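Local coordinates for protein xenavidin (Xenopus tropicalis, PDB 2UZ2) that binds biotin in a deep pocket at one end of a beta-barrel and, as a frog avidin, assembles into a tetramer, at residues Y35-S40 and W69-S74; T76-Q81 and T94-R99; N14-N19 and G115-T120; G29-T34 and S49-Y54. One frame throughout, in Å; residues are numbered along the deposited sequence. Where two conformers were deposited one is given.

Contact 1: residues Y35-S40 and W69-S74; sequences YFTSVS and WAFSDS. With BTN (biotin), chain D.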
# COMPACT_ATOMS: atom_id res chain seq x y z
N TYR B 35 10.59 -4.78 -18.96
CA TYR B 35 9.45 -3.88 -18.78
C TYR B 35 9.80 -2.56 -19.46
O TYR B 35 10.90 -1.99 -19.27
CB TYR B 35 9.21 -3.66 -17.30
CG TYR B 35 7.85 -3.13 -17.00
CD1 TYR B 35 6.82 -3.99 -16.57
CD2 TYR B 35 7.59 -1.78 -17.08
CE1 TYR B 35 5.56 -3.49 -16.25
CE2 TYR B 35 6.31 -1.28 -16.78
CZ TYR B 35 5.31 -2.16 -16.37
OH TYR B 35 4.06 -1.61 -16.08
N PHE B 36 8.86 -2.06 -20.25
CA PHE B 36 9.06 -0.77 -20.85
C PHE B 36 7.95 0.16 -20.35
O PHE B 36 6.77 0.03 -20.74
CB PHE B 36 9.09 -0.77 -22.37
CG PHE B 36 9.44 0.60 -22.90
CD1 PHE B 36 10.74 0.93 -23.15
CD2 PHE B 36 8.46 1.58 -23.02
CE1 PHE B 36 11.09 2.19 -23.61
CE2 PHE B 36 8.79 2.88 -23.45
CZ PHE B 36 10.12 3.19 -23.75
N THR B 37 8.32 1.08 -19.49
CA THR B 37 7.26 1.95 -18.93
C THR B 37 6.90 3.16 -19.81
O THR B 37 7.76 3.81 -20.39
CB THR B 37 7.61 2.42 -17.50
OG1 THR B 37 6.48 3.14 -17.00
CG2 THR B 37 8.82 3.34 -17.53
N SER B 38 5.61 3.48 -19.88
CA SER B 38 5.17 4.63 -20.66
C SER B 38 5.18 5.88 -19.79
O SER B 38 4.99 7.01 -20.29
CB SER B 38 3.77 4.38 -21.23
OG SER B 38 3.84 3.53 -22.35
N VAL B 39 5.42 5.68 -18.49
CA VAL B 39 5.47 6.75 -17.49
C VAL B 39 6.67 6.66 -16.53
O VAL B 39 7.16 5.59 -16.24
CB VAL B 39 4.16 6.86 -16.66
CG1 VAL B 39 2.99 7.21 -17.57
CG2 VAL B 39 3.90 5.61 -15.84
N SER B 40 7.16 7.80 -16.07
CA SER B 40 8.25 7.76 -15.11
C SER B 40 8.19 8.96 -14.19
O SER B 40 7.43 9.88 -14.42
CB SER B 40 9.60 7.72 -15.84
OG SER B 40 9.75 8.87 -16.64
N TRP B 69 15.07 -0.62 -12.89
CA TRP B 69 15.00 0.44 -13.92
C TRP B 69 16.40 0.78 -14.37
O TRP B 69 17.27 1.09 -13.54
CB TRP B 69 14.31 1.69 -13.37
CG TRP B 69 12.92 1.40 -12.91
CD1 TRP B 69 12.47 1.38 -11.62
CD2 TRP B 69 11.79 1.05 -13.73
NE1 TRP B 69 11.13 1.04 -11.58
CE2 TRP B 69 10.69 0.83 -12.87
CE3 TRP B 69 11.61 0.90 -15.12
CZ2 TRP B 69 9.41 0.47 -13.34
CZ3 TRP B 69 10.34 0.52 -15.60
CH2 TRP B 69 9.25 0.32 -14.71
N ALA B 70 16.58 0.82 -15.69
CA ALA B 70 17.89 1.04 -16.29
C ALA B 70 18.29 2.51 -16.35
O ALA B 70 19.43 2.84 -16.69
CB ALA B 70 17.91 0.41 -17.70
N PHE B 71 17.36 3.41 -16.01
CA PHE B 71 17.52 4.84 -16.30
C PHE B 71 17.31 5.71 -15.05
O PHE B 71 17.31 6.94 -15.13
CB PHE B 71 16.55 5.24 -17.42
CG PHE B 71 15.12 4.90 -17.12
CD1 PHE B 71 14.31 5.80 -16.45
CD2 PHE B 71 14.60 3.67 -17.51
CE1 PHE B 71 12.99 5.49 -16.14
CE2 PHE B 71 13.31 3.32 -17.21
CZ PHE B 71 12.48 4.21 -16.52
N SER B 72 17.15 5.06 -13.90
CA SER B 72 16.94 5.79 -12.64
C SER B 72 17.43 4.95 -11.46
O SER B 72 17.74 3.75 -11.66
CB SER B 72 15.46 6.14 -12.44
OG SER B 72 14.78 5.02 -11.99
N ASP B 73 17.51 5.56 -10.27
CA ASP B 73 17.92 4.78 -9.08
C ASP B 73 16.75 4.16 -8.32
O ASP B 73 16.92 3.65 -7.20
CB ASP B 73 18.81 5.62 -8.14
CG ASP B 73 20.11 6.06 -8.81
OD1 ASP B 73 20.63 5.31 -9.67
OD2 ASP B 73 20.62 7.16 -8.48
N SER B 74 15.58 4.13 -8.97
CA SER B 74 14.35 3.53 -8.41
C SER B 74 14.24 2.03 -8.65
O SER B 74 14.97 1.46 -9.47
CB SER B 74 13.12 4.18 -9.05
OG SER B 74 13.13 5.58 -8.81
C11 BTN D . 11.53 6.22 -12.28
O11 BTN D . 12.28 6.49 -11.31
O12 BTN D . 11.03 7.18 -12.92
C10 BTN D . 11.24 4.79 -12.69
C9 BTN D . 10.00 4.66 -13.55
C8 BTN D . 8.75 4.39 -12.69
C7 BTN D . 7.61 3.75 -13.47
C2 BTN D . 6.39 3.46 -12.59
S1 BTN D . 6.68 2.19 -11.55
C6 BTN D . 4.90 1.83 -11.37
C5 BTN D . 4.10 2.37 -12.55
N1 BTN D . 3.64 1.37 -13.51
C3 BTN D . 4.16 1.61 -14.72
O3 BTN D . 3.72 1.08 -15.95
N2 BTN D . 5.16 2.49 -14.62
C4 BTN D . 5.08 3.21 -13.36
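Tyr-35 and Trp-69 meet where the floor of the biotin pocket turns into its wall, CD2 of the tyrosine lying 3.6 Å from CH2 of the indole, with the two ring planes almost perpendicular (89°). Thr-37 fills the angle between the aromatics: its CG2 rests 3.7 Å from CZ3 of Trp-69 and also meets CZ of Phe-71. A threonine suits this place because its branches divide the work. With OG1 pointing away from the backbone N (chi1 -174°), the methyl is turned to the rings and the hydroxyl to the ligand. Trp-69 spreads one face under biotin, C9 sitting over the centre of the indole, while its NE1 is held by Thr-76. Around the ureido head the fit is close and polar. Tyr-35 OH donates to biotin O3 over 2.7 Å, reaching it near the plane of the ring, and biotin N2 donates to Thr-37 OG1 at 2.8 Å. The mouth is looser and partly exposed: Ser-40 CB only grazes Phe-71 CE1 at 4.1 Å. The small hydroxyls of Ser-72 and Ser-74 hold the carboxylate there, both donating to biotin O11, Ser-74 OG from 2.8 Å. At the closed end, Thr-37 OG1 gives its proton to a lone pair of Val-39 O at 2.7 Å, in the carbonyl plane, which commits it to accepting from N2; with Tyr-35 donating to O3, the pair is likely to polarise the ureido group.

Contact 2: residues T76-Q81 and T94-R99; sequences TVWTGQ and TMWLLR. With BTN (biotin), chain D.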
# COMPACT_ATOMS: atom_id res chain seq x y z
N THR B 76 10.86 -0.98 -8.77
CA THR B 76 9.43 -1.24 -8.57
C THR B 76 9.20 -2.73 -8.48
O THR B 76 9.84 -3.50 -9.21
CB THR B 76 8.58 -0.67 -9.71
OG1 THR B 76 8.87 0.72 -9.86
CG2 THR B 76 7.06 -0.86 -9.43
N VAL B 77 8.31 -3.12 -7.57
CA VAL B 77 7.88 -4.53 -7.45
C VAL B 77 6.39 -4.59 -7.72
O VAL B 77 5.65 -3.68 -7.35
CB VAL B 77 8.23 -5.16 -6.07
CG1 VAL B 77 9.79 -5.30 -5.91
CG2 VAL B 77 7.63 -4.37 -4.87
N TRP B 78 5.96 -5.67 -8.38
CA TRP B 78 4.54 -5.94 -8.61
C TRP B 78 4.21 -7.32 -8.08
O TRP B 78 5.02 -8.26 -8.18
CB TRP B 78 4.24 -6.04 -10.11
CG TRP B 78 4.15 -4.76 -10.89
CD1 TRP B 78 3.00 -4.18 -11.37
CD2 TRP B 78 5.23 -3.98 -11.42
NE1 TRP B 78 3.30 -3.09 -12.16
CE2 TRP B 78 4.66 -2.94 -12.19
CE3 TRP B 78 6.63 -4.06 -11.31
CZ2 TRP B 78 5.44 -1.98 -12.85
CZ3 TRP B 78 7.41 -3.11 -11.97
CH2 TRP B 78 6.83 -2.09 -12.72
N THR B 79 2.99 -7.46 -7.58
CA THR B 79 2.47 -8.81 -7.29
C THR B 79 0.99 -8.88 -7.66
O THR B 79 0.24 -7.89 -7.54
CB THR B 79 2.74 -9.25 -5.83
OG1 THR B 79 2.39 -10.62 -5.67
CG2 THR B 79 1.92 -8.45 -4.80
N GLY B 80 0.55 -10.04 -8.11
CA GLY B 80 -0.81 -10.11 -8.60
C GLY B 80 -1.24 -11.51 -8.86
O GLY B 80 -0.57 -12.46 -8.46
N GLN B 81 -2.35 -11.62 -9.57
CA GLN B 81 -2.90 -12.92 -9.92
C GLN B 81 -3.51 -12.83 -11.30
O GLN B 81 -4.08 -11.82 -11.67
CB GLN B 81 -3.93 -13.37 -8.88
CG GLN B 81 -4.37 -14.87 -9.03
CD GLN B 81 -5.26 -15.36 -7.88
OE1 GLN B 81 -5.57 -14.62 -6.94
NE2 GLN B 81 -5.70 -16.60 -7.98
N THR B 94 -2.77 -6.61 -10.64
CA THR B 94 -1.55 -6.36 -9.88
C THR B 94 -1.65 -5.12 -8.99
O THR B 94 -2.43 -4.21 -9.23
CB THR B 94 -0.32 -6.12 -10.78
OG1 THR B 94 -0.36 -4.82 -11.37
CG2 THR B 94 -0.23 -7.26 -11.90
N MET B 95 -0.84 -5.17 -7.95
CA MET B 95 -0.52 -3.96 -7.23
C MET B 95 0.98 -3.84 -7.18
O MET B 95 1.71 -4.84 -7.35
CB MET B 95 -1.14 -4.00 -5.86
CG MET B 95 -2.64 -4.14 -5.99
SD MET B 95 -3.43 -3.69 -4.48
CE MET B 95 -3.32 -1.90 -4.60
N TRP B 96 1.47 -2.62 -7.04
CA TRP B 96 2.89 -2.38 -7.10
C TRP B 96 3.37 -1.41 -6.04
O TRP B 96 2.58 -0.64 -5.52
CB TRP B 96 3.32 -1.84 -8.51
CG TRP B 96 2.51 -0.68 -9.04
CD1 TRP B 96 1.48 -0.74 -9.92
CD2 TRP B 96 2.70 0.71 -8.75
NE1 TRP B 96 0.98 0.52 -10.20
CE2 TRP B 96 1.72 1.44 -9.50
CE3 TRP B 96 3.59 1.42 -7.93
CZ2 TRP B 96 1.62 2.83 -9.45
CZ3 TRP B 96 3.47 2.84 -7.88
CH2 TRP B 96 2.51 3.51 -8.64
N LEU B 97 4.66 -1.50 -5.70
CA LEU B 97 5.31 -0.49 -4.85
C LEU B 97 6.49 0.03 -5.65
O LEU B 97 7.30 -0.76 -6.15
CB LEU B 97 5.83 -1.14 -3.55
CG LEU B 97 4.79 -1.67 -2.56
CD1 LEU B 97 5.49 -2.52 -1.43
CD2 LEU B 97 3.96 -0.50 -1.97
N LEU B 98 6.59 1.36 -5.74
CA LEU B 98 7.69 2.04 -6.41
C LEU B 98 8.56 2.72 -5.36
O LEU B 98 8.11 3.63 -4.64
CB LEU B 98 7.10 3.06 -7.39
CG LEU B 98 7.99 4.19 -7.92
CD1 LEU B 98 9.22 3.71 -8.63
CD2 LEU B 98 7.13 5.07 -8.83
N ARG B 99 9.79 2.24 -5.27
CA ARG B 99 10.77 2.78 -4.35
C ARG B 99 11.64 3.81 -5.02
O ARG B 99 12.31 3.49 -6.02
CB ARG B 99 11.66 1.65 -3.79
CG ARG B 99 12.75 2.19 -2.86
CD ARG B 99 12.16 2.66 -1.53
NE ARG B 99 13.03 3.65 -0.88
CZ ARG B 99 13.02 3.89 0.43
NH1 ARG B 99 12.23 3.19 1.24
NH2 ARG B 99 13.80 4.83 0.94
C11 BTN D . 11.53 6.22 -12.28
O11 BTN D . 12.28 6.49 -11.31
O12 BTN D . 11.03 7.18 -12.92
C10 BTN D . 11.24 4.79 -12.69
C9 BTN D . 10.00 4.66 -13.55
C8 BTN D . 8.75 4.39 -12.69
C7 BTN D . 7.61 3.75 -13.47
C2 BTN D . 6.39 3.46 -12.59
S1 BTN D . 6.68 2.19 -11.55
C6 BTN D . 4.90 1.83 -11.37
C5 BTN D . 4.10 2.37 -12.55
N1 BTN D . 3.64 1.37 -13.51
C3 BTN D . 4.16 1.61 -14.72
O3 BTN D . 3.72 1.08 -15.95
N2 BTN D . 5.16 2.49 -14.62
C4 BTN D . 5.08 3.21 -13.36
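Trp-78 and Trp-96 face each other as a non-hydrogen-bonded pair of the antiparallel beta hairpin formed by strands 75-84 and 90-99, part of the avidin barrel. The backbone bonds fall on the pairs to either side: Val-77 and Leu-97 exchange N-H...O bonds, both of 2.9 Å, and Thr-79 and Met-95 do the same. Their side chains turn outward to neighbouring subunits, where Leu-97 packs on Val-114 of a third subunit; within its own chain Thr-79 OG1 bonds to Phe-63 O. The polar inward side chains find partners. Thr-94 OG1 bonds to Asn-117 O, Trp-96 NE1 donates to Asn-117 OD1, and Thr-76 OG1 takes the indole N-H of Trp-69 while lying 3.1 Å from biotin S1. Glycine fits at Gly-80, since a CB there would strike Thr-94 CG2. Chi1 of 50° sets the indole of Trp-96 between its own backbone N and carbonyl carbon, swinging it away from strand 76-81 and under the ligand, with biotin C6 3.5 Å above the ring plane of Trp-96 and over its centre. A leucine here would probably leave Asn-117 OD1 without its indole donor and the thiophane ring of biotin without its flat support. CB of Trp-96 lies over one face of Trp-78, a CH-pi contact 3.7 Å from the centroid of the Trp-78 five-membered ring and 10° off its normal.

Contact 3: residues N14-N19 and G115-T120; sequences NKLGSN and GANTFT. With BTN (biotin), chain D.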
# COMPACT_ATOMS: atom_id res chain seq x y z
N ASN B 14 -0.48 -2.49 -19.88
CA ASN B 14 -1.48 -1.94 -18.94
C ASN B 14 -2.19 -0.72 -19.51
O ASN B 14 -1.94 -0.32 -20.64
CB ASN B 14 -0.88 -1.69 -17.57
CG ASN B 14 0.18 -0.58 -17.56
OD1 ASN B 14 0.19 0.27 -18.45
ND2 ASN B 14 1.06 -0.60 -16.54
N LYS B 15 -3.07 -0.11 -18.72
CA LYS B 15 -3.90 0.97 -19.23
C LYS B 15 -3.08 2.22 -19.55
O LYS B 15 -3.50 3.05 -20.36
CB LYS B 15 -5.08 1.24 -18.27
CG LYS B 15 -5.84 -0.08 -17.90
CD LYS B 15 -7.03 0.10 -16.93
CE LYS B 15 -8.36 0.14 -17.66
NZ LYS B 15 -9.53 0.25 -16.72
N LEU B 16 -1.91 2.35 -18.92
CA LEU B 16 -0.97 3.45 -19.19
C LEU B 16 -0.20 3.26 -20.50
O LEU B 16 0.41 4.21 -21.01
CB LEU B 16 0.01 3.64 -18.03
CG LEU B 16 -0.51 3.96 -16.62
CD1 LEU B 16 0.50 3.48 -15.52
CD2 LEU B 16 -0.81 5.41 -16.53
N GLY B 17 -0.25 2.05 -21.06
CA GLY B 17 0.45 1.72 -22.32
C GLY B 17 1.81 1.07 -22.11
O GLY B 17 2.50 0.72 -23.10
N SER B 18 2.18 0.86 -20.85
CA SER B 18 3.44 0.18 -20.53
C SER B 18 3.39 -1.26 -21.02
O SER B 18 2.32 -1.85 -21.07
CB SER B 18 3.73 0.20 -19.03
OG SER B 18 3.78 1.55 -18.60
N ASN B 19 4.55 -1.77 -21.37
CA ASN B 19 4.67 -3.08 -21.99
C ASN B 19 5.49 -4.02 -21.10
O ASN B 19 6.66 -3.73 -20.80
CB ASN B 19 5.35 -2.85 -23.34
CG ASN B 19 5.59 -4.11 -24.11
OD1 ASN B 19 4.72 -4.99 -24.18
ND2 ASN B 19 6.77 -4.21 -24.74
N GLY B 115 0.37 1.57 -6.06
CA GLY B 115 -0.67 1.71 -7.07
C GLY B 115 -1.13 0.34 -7.56
O GLY B 115 -0.70 -0.68 -7.04
N ALA B 116 -2.06 0.37 -8.50
CA ALA B 116 -2.64 -0.89 -9.03
C ALA B 116 -2.57 -0.81 -10.54
O ALA B 116 -2.81 0.27 -11.11
CB ALA B 116 -4.09 -0.99 -8.60
N ASN B 117 -2.36 -1.94 -11.22
CA ASN B 117 -2.67 -1.94 -12.63
C ASN B 117 -3.15 -3.28 -13.07
O ASN B 117 -2.79 -4.31 -12.47
CB ASN B 117 -1.44 -1.61 -13.46
CG ASN B 117 -1.20 -0.12 -13.58
OD1 ASN B 117 -0.34 0.39 -12.89
ND2 ASN B 117 -2.00 0.60 -14.41
N THR B 118 -3.98 -3.28 -14.10
CA THR B 118 -4.38 -4.54 -14.73
C THR B 118 -3.70 -4.62 -16.11
O THR B 118 -3.65 -3.63 -16.86
CB THR B 118 -5.93 -4.71 -14.82
OG1 THR B 118 -6.49 -4.90 -13.50
CG2 THR B 118 -6.31 -5.90 -15.68
N PHE B 119 -3.17 -5.79 -16.41
CA PHE B 119 -2.50 -6.03 -17.70
C PHE B 119 -3.36 -6.95 -18.56
O PHE B 119 -3.95 -7.88 -18.04
CB PHE B 119 -1.12 -6.67 -17.51
CG PHE B 119 -0.12 -5.76 -16.85
CD1 PHE B 119 0.81 -5.06 -17.61
CD2 PHE B 119 -0.08 -5.62 -15.45
CE1 PHE B 119 1.75 -4.22 -16.99
CE2 PHE B 119 0.87 -4.80 -14.84
CZ PHE B 119 1.80 -4.11 -15.62
N THR B 120 -3.41 -6.69 -19.87
CA THR B 120 -4.11 -7.56 -20.81
C THR B 120 -3.17 -7.89 -21.97
O THR B 120 -2.07 -7.34 -22.08
CB THR B 120 -5.34 -6.88 -21.38
OG1 THR B 120 -4.93 -5.69 -22.06
CG2 THR B 120 -6.33 -6.51 -20.26
C11 BTN D . 11.53 6.22 -12.28
O11 BTN D . 12.28 6.49 -11.31
O12 BTN D . 11.03 7.18 -12.92
C10 BTN D . 11.24 4.79 -12.69
C9 BTN D . 10.00 4.66 -13.55
C8 BTN D . 8.75 4.39 -12.69
C7 BTN D . 7.61 3.75 -13.47
C2 BTN D . 6.39 3.46 -12.59
S1 BTN D . 6.68 2.19 -11.55
C6 BTN D . 4.90 1.83 -11.37
C5 BTN D . 4.10 2.37 -12.55
N1 BTN D . 3.64 1.37 -13.51
C3 BTN D . 4.16 1.61 -14.72
O3 BTN D . 3.72 1.08 -15.95
N2 BTN D . 5.16 2.49 -14.62
C4 BTN D . 5.08 3.21 -13.36
O HOH W 1 1.71 -1.20 -13.52
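Asn-117 opens the contact from the strand side, its amide set across that of Asn-14 with the two planes 27° apart and Asn-117 CG 3.8 Å from Asn-14 ND2. The amides are joined by a water molecule that donates to Asn-117 OD1 over 2.7 Å, the same oxygen that holds the Trp-96 indole, accepts a weak bond from Asn-14 ND2, and also accepts from biotin N1 at 3.2 Å. CD1 of Leu-16 touches the same amide from the turn. At Thr-118 the backbone does the work: its O meets Asn-14 CA at 3.4 Å in a CA-H...O contact, while its hydroxyl bonds to His-93. Phe-119 then lays its ring alongside Asn-14, whose CB stands over one face, 3.9 Å from the ring centroid; an apolar ring suits the methylene there. The turn secures the other end of that amide. Residues Asn-14 to Gly-17 form a type I turn, and chi1 of Asn-14 (66°) sets CG between its backbone N and carbonyl carbon, where OD1 can accept from Ser-18 N at 3.2 Å and, weakly, from Leu-16 N. Glycine fits the end of the turn, where the backbone of Gly-17 would press a CB against the preceding carbonyl oxygen. With OD1 so occupied, ND2 of Asn-14 faces the ligand and donates to biotin O3 at 3.2 Å (159°). Ser-18 OG, which accepts from Ser-38 N, donates to biotin O3 over 2.7 Å. With Tyr-35 OH as third donor, this is the asparagine-serine-tyrosine grip on the ureido oxygen familiar from avidin and streptavidin.

Contact 4: residues G29-T34 and S49-Y54; sequences GEFTGT and SPLTGY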
# COMPACT_ATOMS: atom_id res chain seq x y z
N GLY B 29 9.07 -22.10 -11.31
CA GLY B 29 8.22 -20.85 -11.35
C GLY B 29 8.98 -19.57 -11.65
O GLY B 29 8.38 -18.48 -11.85
N GLU B 30 10.31 -19.65 -11.71
CA GLU B 30 11.11 -18.42 -11.91
C GLU B 30 10.93 -17.92 -13.31
O GLU B 30 10.91 -18.70 -14.27
CB GLU B 30 12.59 -18.72 -11.63
CG GLU B 30 13.50 -17.45 -11.56
CD GLU B 30 14.91 -17.81 -11.04
OE1 GLU B 30 15.13 -18.99 -10.66
OE2 GLU B 30 15.77 -16.90 -10.97
N PHE B 31 10.83 -16.60 -13.47
CA PHE B 31 10.76 -16.05 -14.79
C PHE B 31 11.61 -14.81 -14.93
O PHE B 31 11.97 -14.16 -13.92
CB PHE B 31 9.28 -15.81 -15.25
CG PHE B 31 8.49 -14.82 -14.43
CD1 PHE B 31 8.61 -13.44 -14.67
CD2 PHE B 31 7.57 -15.25 -13.47
CE1 PHE B 31 7.84 -12.50 -13.95
CE2 PHE B 31 6.79 -14.31 -12.72
CZ PHE B 31 6.95 -12.92 -12.98
N THR B 32 11.91 -14.49 -16.18
CA THR B 32 12.68 -13.29 -16.50
C THR B 32 12.02 -12.59 -17.69
O THR B 32 11.24 -13.19 -18.42
CB THR B 32 14.14 -13.61 -16.85
OG1 THR B 32 14.20 -14.27 -18.12
CG2 THR B 32 14.77 -14.53 -15.82
N GLY B 33 12.33 -11.31 -17.84
CA GLY B 33 11.79 -10.56 -18.95
C GLY B 33 12.20 -9.11 -18.88
O GLY B 33 13.26 -8.77 -18.34
N THR B 34 11.38 -8.29 -19.51
CA THR B 34 11.66 -6.84 -19.53
C THR B 34 10.40 -6.03 -19.33
O THR B 34 9.29 -6.50 -19.58
CB THR B 34 12.31 -6.39 -20.85
OG1 THR B 34 11.46 -6.72 -21.96
CG2 THR B 34 13.67 -7.05 -21.04
N SER B 49 13.88 -2.14 -19.36
CA SER B 49 14.54 -2.51 -18.12
C SER B 49 14.28 -3.97 -17.78
O SER B 49 13.23 -4.50 -18.10
CB SER B 49 14.05 -1.58 -16.99
OG SER B 49 14.40 -0.21 -17.30
N PRO B 50 15.26 -4.63 -17.16
CA PRO B 50 15.09 -6.06 -16.89
C PRO B 50 14.22 -6.36 -15.67
O PRO B 50 14.13 -5.56 -14.75
CB PRO B 50 16.52 -6.51 -16.61
CG PRO B 50 17.18 -5.28 -15.96
CD PRO B 50 16.59 -4.13 -16.75
N LEU B 51 13.65 -7.57 -15.64
CA LEU B 51 12.90 -8.00 -14.47
C LEU B 51 13.18 -9.46 -14.17
O LEU B 51 13.56 -10.23 -15.08
CB LEU B 51 11.39 -7.81 -14.69
CG LEU B 51 10.70 -8.69 -15.75
CD1 LEU B 51 10.11 -9.99 -15.22
CD2 LEU B 51 9.59 -7.87 -16.38
N THR B 52 12.95 -9.82 -12.91
CA THR B 52 13.02 -11.24 -12.47
C THR B 52 11.89 -11.45 -11.48
O THR B 52 11.53 -10.53 -10.71
CB THR B 52 14.36 -11.57 -11.75
OG1 THR B 52 14.48 -13.00 -11.62
CG2 THR B 52 14.41 -10.94 -10.34
N GLY B 53 11.31 -12.65 -11.48
CA GLY B 53 10.26 -12.93 -10.52
C GLY B 53 9.89 -14.39 -10.53
O GLY B 53 10.66 -15.25 -11.01
N TYR B 54 8.75 -14.66 -9.92
CA TYR B 54 8.22 -16.04 -9.83
C TYR B 54 6.74 -16.04 -9.99
O TYR B 54 6.06 -15.12 -9.50
CB TYR B 54 8.45 -16.63 -8.46
CG TYR B 54 9.86 -16.86 -8.01
CD1 TYR B 54 10.58 -18.00 -8.36
CD2 TYR B 54 10.42 -15.93 -7.14
CE1 TYR B 54 11.89 -18.18 -7.87
CE2 TYR B 54 11.62 -16.08 -6.66
CZ TYR B 54 12.37 -17.15 -7.00
OH TYR B 54 13.61 -17.22 -6.46
O HOH W 2 15.11 -19.13 -7.41
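The ring of Phe-31 lays one face over Gly-53, whose carbonyl carbon sits 3.7 Å from the ring plane, toward the rim; at its edge CD1 of Leu-51 comes within 3.6 Å of Phe-31 CE1. Chi1 of 63° folds this ring back over the partner strand, bringing CE2 of Phe-31 to 3.2 Å from C of Tyr-54. Glycine suits the place beneath, since a CB on Gly-53 would press tightly against Phe-31 CZ. The Tyr-54 ring has Gly-29 C and a water at its edge, and its CD1 approaches Glu-30 CA at 3.6 Å; the water lies 2.6 Å from Tyr-54 OH and donates to Glu-30 OE1. Strands 30-36 and 49-55 are antiparallel neighbours in the barrel, their short segments running at 159°. Phe-31 N donates to Gly-53 O (2.8 Å) and Gly-53 N donates back to Phe-31 O, as Gly-33 and Leu-51 do further along. Inside the barrel Phe-31 also packs on Phe-63 and Phe-65; an alanine in its place would probably open a gap against these rings and uncover the Gly-53 backbone. On the outer face, Tyr-54 meets His-68 of a second subunit, and Thr-52 OG1 bonds to Thr-52 OG1 of that same subunit.

From the N terminus, the turn 14-19 comes first and its partner segment 115-120 last, so contact 3 brings the turn after the first strand against the last strand, 112-121, and encloses the other three contacts. Strand 30-36 gives most of 29-34 to contact 4; its last two residues and the loop after them, 35-40, go to contact 1. Contact 4 closes at 49-54 before contact 1 closes at 69-74, so the two cross, linked by bonds from Ser-49 to Tyr-35 and Ala-70. Contact 2 follows in series as the hairpin of 76-81 and 94-99, neighbouring the last strand. Contacts 1, 2 and 3 converge on biotin, whereas contact 4 ties adjacent strands beyond the pocket.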